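Local coordinates for uncharacterized protein (PDB 3B77), which is of unknown function but carries a bacterial pleckstrin-homology domain followed by a helical region that probably mediates oligomerisation, at residues D113-K124 with Q180-I191. Numbering follows the deposited sequence.
Sequences DLYKALLAIAEK and QKDFGSFYEKYI
Tyr190 and Lys116 each set CG anti to the carbonyl carbon (chi1 -65° and -67°), which brings the tyrosine ring against the lysine stem: Lys116 CB lies over one ring face, 4.0 Å from the centroid, in a CH-pi contact. On the same side of the ring plane, Ala120 CB comes in obliquely to Tyr190 CE2 at 3.7 Å. Ala117 is a knob in the hole made by Phe186, Tyr187, Tyr190 and Ile191, and its CB reaches Tyr187 CD1 at 3.7 Å. Tyr187 answers as a knob among Leu114, Ala117, Leu118 and Ile121, with Leu114 CD1 at its ring edge. Ile121 divides its branches: CD1 approaches Tyr187 CZ (3.7 Å), and CG2 stands over the centre of the Phe183 ring, whose opposite face carries Gln180 NE2 near the rim. Ala120 CB also touches the edge of Phe186 through CD2 (3.8 Å). No hydrogen bond joins the segments; the contact is mainly apolar and CH-pi packing. Replacing Tyr190 by an alanine would probably leave Lys116 CB and Ala120 CB without their aromatic partner, open a gap between the helices and cost Asp26 of a second subunit a weak hydrogen bond. Asp182 OD1 accepts from Gly184 N (2.8 Å) in an Asx turn. Helix 108-146 starts in the place of the PH fold's C-terminal helix, and after the helical hairpin helix 184-191 packs back on it roughly antiparallel (146°, axes 8.6 Å apart). Toward the PH-domain strands, Leu114 and Tyr187 both touch Phe43 of strand 39-44, Tyr187 OH hydrogen-bonds Tyr68 OH, and Leu118 and Ile121 rest on Ile73 of strand 73-79.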
# COMPACT_ATOMS: atom_id res chain seq x y z
N ASP A 113 36.42 -27.02 43.84
CA ASP A 113 35.20 -26.37 44.34
C ASP A 113 34.93 -25.05 43.61
O ASP A 113 33.78 -24.69 43.42
CB ASP A 113 35.26 -26.13 45.86
CG ASP A 113 35.22 -27.42 46.68
OD1 ASP A 113 34.87 -28.50 46.11
OD2 ASP A 113 35.53 -27.32 47.91
N LEU A 114 35.98 -24.32 43.25
CA LEU A 114 35.82 -23.10 42.50
C LEU A 114 35.29 -23.41 41.09
O LEU A 114 34.39 -22.75 40.58
CB LEU A 114 37.14 -22.35 42.40
CG LEU A 114 37.14 -20.98 41.70
CD1 LEU A 114 36.23 -20.01 42.41
CD2 LEU A 114 38.54 -20.44 41.64
N TYR A 115 35.86 -24.43 40.47
CA TYR A 115 35.42 -24.90 39.18
C TYR A 115 33.92 -25.11 39.21
O TYR A 115 33.22 -24.57 38.36
CB TYR A 115 36.13 -26.21 38.82
CG TYR A 115 35.61 -26.88 37.58
CD1 TYR A 115 35.73 -26.27 36.34
CD2 TYR A 115 35.03 -28.14 37.64
CE1 TYR A 115 35.29 -26.89 35.19
CE2 TYR A 115 34.57 -28.78 36.49
CZ TYR A 115 34.69 -28.16 35.26
OH TYR A 115 34.23 -28.78 34.11
N LYS A 116 33.42 -25.84 40.21
CA LYS A 116 31.99 -26.09 40.31
C LYS A 116 31.19 -24.81 40.45
O LYS A 116 30.20 -24.64 39.78
CB LYS A 116 31.66 -27.02 41.48
CG LYS A 116 32.17 -28.48 41.35
CD LYS A 116 31.65 -29.30 42.55
CE LYS A 116 32.33 -30.64 42.76
NZ LYS A 116 31.68 -31.41 43.91
N ALA A 117 31.64 -23.91 41.33
CA ALA A 117 30.96 -22.62 41.59
C ALA A 117 30.81 -21.78 40.33
O ALA A 117 29.71 -21.34 39.99
CB ALA A 117 31.71 -21.81 42.68
N LEU A 118 31.93 -21.56 39.64
CA LEU A 118 31.95 -20.78 38.40
C LEU A 118 31.04 -21.37 37.31
O LEU A 118 30.31 -20.65 36.61
CB LEU A 118 33.38 -20.64 37.90
CG LEU A 118 34.29 -19.77 38.77
CD1 LEU A 118 35.70 -19.67 38.16
CD2 LEU A 118 33.64 -18.38 38.96
N LEU A 119 31.07 -22.69 37.20
CA LEU A 119 30.24 -23.46 36.26
C LEU A 119 28.74 -23.19 36.54
O LEU A 119 27.94 -22.97 35.64
CB LEU A 119 30.59 -24.94 36.44
CG LEU A 119 30.69 -26.01 35.37
CD1 LEU A 119 31.53 -25.62 34.16
CD2 LEU A 119 31.31 -27.26 36.06
N ALA A 120 28.38 -23.17 37.81
CA ALA A 120 27.02 -22.92 38.25
C ALA A 120 26.63 -21.47 37.97
O ALA A 120 25.51 -21.19 37.53
CB ALA A 120 26.91 -23.23 39.72
N ILE A 121 27.55 -20.54 38.21
CA ILE A 121 27.29 -19.11 37.93
C ILE A 121 27.07 -18.91 36.42
O ILE A 121 26.09 -18.30 36.03
CB ILE A 121 28.47 -18.19 38.42
CG1 ILE A 121 28.60 -18.26 39.95
CG2 ILE A 121 28.26 -16.73 37.98
CD1 ILE A 121 29.84 -17.55 40.47
N ALA A 122 27.99 -19.42 35.60
CA ALA A 122 27.85 -19.30 34.14
C ALA A 122 26.47 -19.78 33.69
O ALA A 122 25.83 -19.17 32.83
CB ALA A 122 28.94 -20.11 33.42
N GLU A 123 26.02 -20.90 34.25
CA GLU A 123 24.74 -21.44 33.82
C GLU A 123 23.57 -20.54 34.20
O GLU A 123 22.68 -20.29 33.40
CB GLU A 123 24.53 -22.87 34.34
CG GLU A 123 23.13 -23.39 33.99
CD GLU A 123 22.97 -24.91 34.01
OE1 GLU A 123 24.00 -25.63 34.11
OE2 GLU A 123 21.80 -25.37 33.92
N LYS A 124 23.56 -20.05 35.43
CA LYS A 124 22.47 -19.19 35.91
C LYS A 124 22.38 -17.95 35.05
O LYS A 124 21.27 -17.51 34.72
CB LYS A 124 22.75 -18.78 37.35
CG LYS A 124 21.67 -17.94 38.00
CD LYS A 124 20.46 -18.76 38.34
CE LYS A 124 19.51 -17.98 39.23
NZ LYS A 124 18.23 -18.69 39.43
N GLN A 180 21.10 -10.84 37.77
CA GLN A 180 21.33 -10.75 39.21
C GLN A 180 22.75 -10.32 39.56
O GLN A 180 23.72 -10.58 38.84
CB GLN A 180 20.89 -12.03 39.92
CG GLN A 180 21.86 -13.17 39.99
CD GLN A 180 21.22 -14.43 40.67
OE1 GLN A 180 20.09 -14.85 40.32
NE2 GLN A 180 21.94 -15.03 41.63
N LYS A 181 22.87 -9.61 40.67
CA LYS A 181 24.15 -9.04 41.08
C LYS A 181 24.96 -9.98 41.97
O LYS A 181 26.18 -10.08 41.82
CB LYS A 181 23.91 -7.70 41.80
CG LYS A 181 23.73 -6.56 40.81
CD LYS A 181 23.02 -5.35 41.36
CE LYS A 181 23.34 -4.09 40.48
NZ LYS A 181 23.55 -4.40 39.00
N ASP A 182 24.25 -10.66 42.85
CA ASP A 182 24.83 -11.46 43.90
C ASP A 182 24.76 -12.98 43.64
O ASP A 182 23.70 -13.54 43.37
CB ASP A 182 24.10 -11.11 45.20
CG ASP A 182 24.86 -11.47 46.41
OD1 ASP A 182 25.62 -12.45 46.40
OD2 ASP A 182 24.69 -10.77 47.40
N PHE A 183 25.91 -13.62 43.78
CA PHE A 183 26.09 -15.03 43.55
C PHE A 183 26.81 -15.65 44.74
O PHE A 183 27.53 -16.65 44.60
CB PHE A 183 26.90 -15.24 42.27
CG PHE A 183 26.13 -14.95 41.00
CD1 PHE A 183 25.33 -15.92 40.43
CD2 PHE A 183 26.22 -13.71 40.37
CE1 PHE A 183 24.63 -15.66 39.30
CE2 PHE A 183 25.53 -13.46 39.20
CZ PHE A 183 24.74 -14.43 38.67
N GLY A 184 26.63 -15.05 45.91
CA GLY A 184 27.25 -15.58 47.11
C GLY A 184 26.80 -17.00 47.40
O GLY A 184 27.62 -17.86 47.72
N SER A 185 25.51 -17.26 47.25
CA SER A 185 24.94 -18.56 47.57
C SER A 185 25.54 -19.65 46.71
O SER A 185 25.61 -20.80 47.10
CB SER A 185 23.42 -18.54 47.43
OG SER A 185 23.03 -18.05 46.16
N PHE A 186 26.02 -19.27 45.53
CA PHE A 186 26.68 -20.23 44.67
C PHE A 186 28.07 -20.65 45.19
O PHE A 186 28.44 -21.80 45.07
CB PHE A 186 26.79 -19.69 43.24
CG PHE A 186 25.47 -19.60 42.55
CD1 PHE A 186 24.60 -18.58 42.84
CD2 PHE A 186 25.09 -20.54 41.64
CE1 PHE A 186 23.39 -18.51 42.22
CE2 PHE A 186 23.88 -20.46 41.01
CZ PHE A 186 23.03 -19.46 41.31
N TYR A 187 28.83 -19.71 45.75
CA TYR A 187 30.10 -20.06 46.38
C TYR A 187 29.83 -20.75 47.71
O TYR A 187 30.51 -21.69 48.08
CB TYR A 187 30.94 -18.82 46.62
CG TYR A 187 31.47 -18.18 45.37
CD1 TYR A 187 32.48 -18.79 44.65
CD2 TYR A 187 30.99 -16.97 44.92
CE1 TYR A 187 32.98 -18.24 43.50
CE2 TYR A 187 31.50 -16.39 43.76
CZ TYR A 187 32.50 -17.03 43.05
OH TYR A 187 33.03 -16.50 41.87
N GLU A 188 28.82 -20.28 48.42
CA GLU A 188 28.43 -20.87 49.70
C GLU A 188 28.11 -22.34 49.53
O GLU A 188 28.50 -23.15 50.36
CB GLU A 188 27.21 -20.13 50.26
CG GLU A 188 27.21 -19.90 51.76
CD GLU A 188 26.56 -18.55 52.15
OE1 GLU A 188 25.73 -17.99 51.37
OE2 GLU A 188 26.90 -18.03 53.24
N LYS A 189 27.43 -22.69 48.45
CA LYS A 189 26.99 -24.06 48.19
C LYS A 189 28.12 -25.04 47.92
O LYS A 189 28.07 -26.19 48.36
CB LYS A 189 26.03 -24.05 47.01
CG LYS A 189 25.36 -25.38 46.64
CD LYS A 189 24.60 -25.16 45.36
CE LYS A 189 23.61 -26.23 45.04
NZ LYS A 189 22.24 -25.88 45.51
N TYR A 190 29.14 -24.57 47.20
CA TYR A 190 30.25 -25.43 46.77
C TYR A 190 31.55 -25.28 47.54
O TYR A 190 32.38 -26.19 47.50
CB TYR A 190 30.55 -25.22 45.29
CG TYR A 190 29.43 -25.64 44.37
CD1 TYR A 190 29.11 -26.99 44.20
CD2 TYR A 190 28.69 -24.69 43.67
CE1 TYR A 190 28.09 -27.38 43.37
CE2 TYR A 190 27.67 -25.07 42.84
CZ TYR A 190 27.37 -26.43 42.69
OH TYR A 190 26.36 -26.84 41.86
N ILE A 191 31.78 -24.14 48.20
CA ILE A 191 33.01 -23.94 48.98
C ILE A 191 32.94 -24.49 50.41
O ILE A 191 33.98 -24.75 51.01
CB ILE A 191 33.45 -22.47 49.02
CG1 ILE A 191 34.28 -22.09 47.80
CG2 ILE A 191 34.30 -22.22 50.25
CD1 ILE A 191 33.60 -22.28 46.51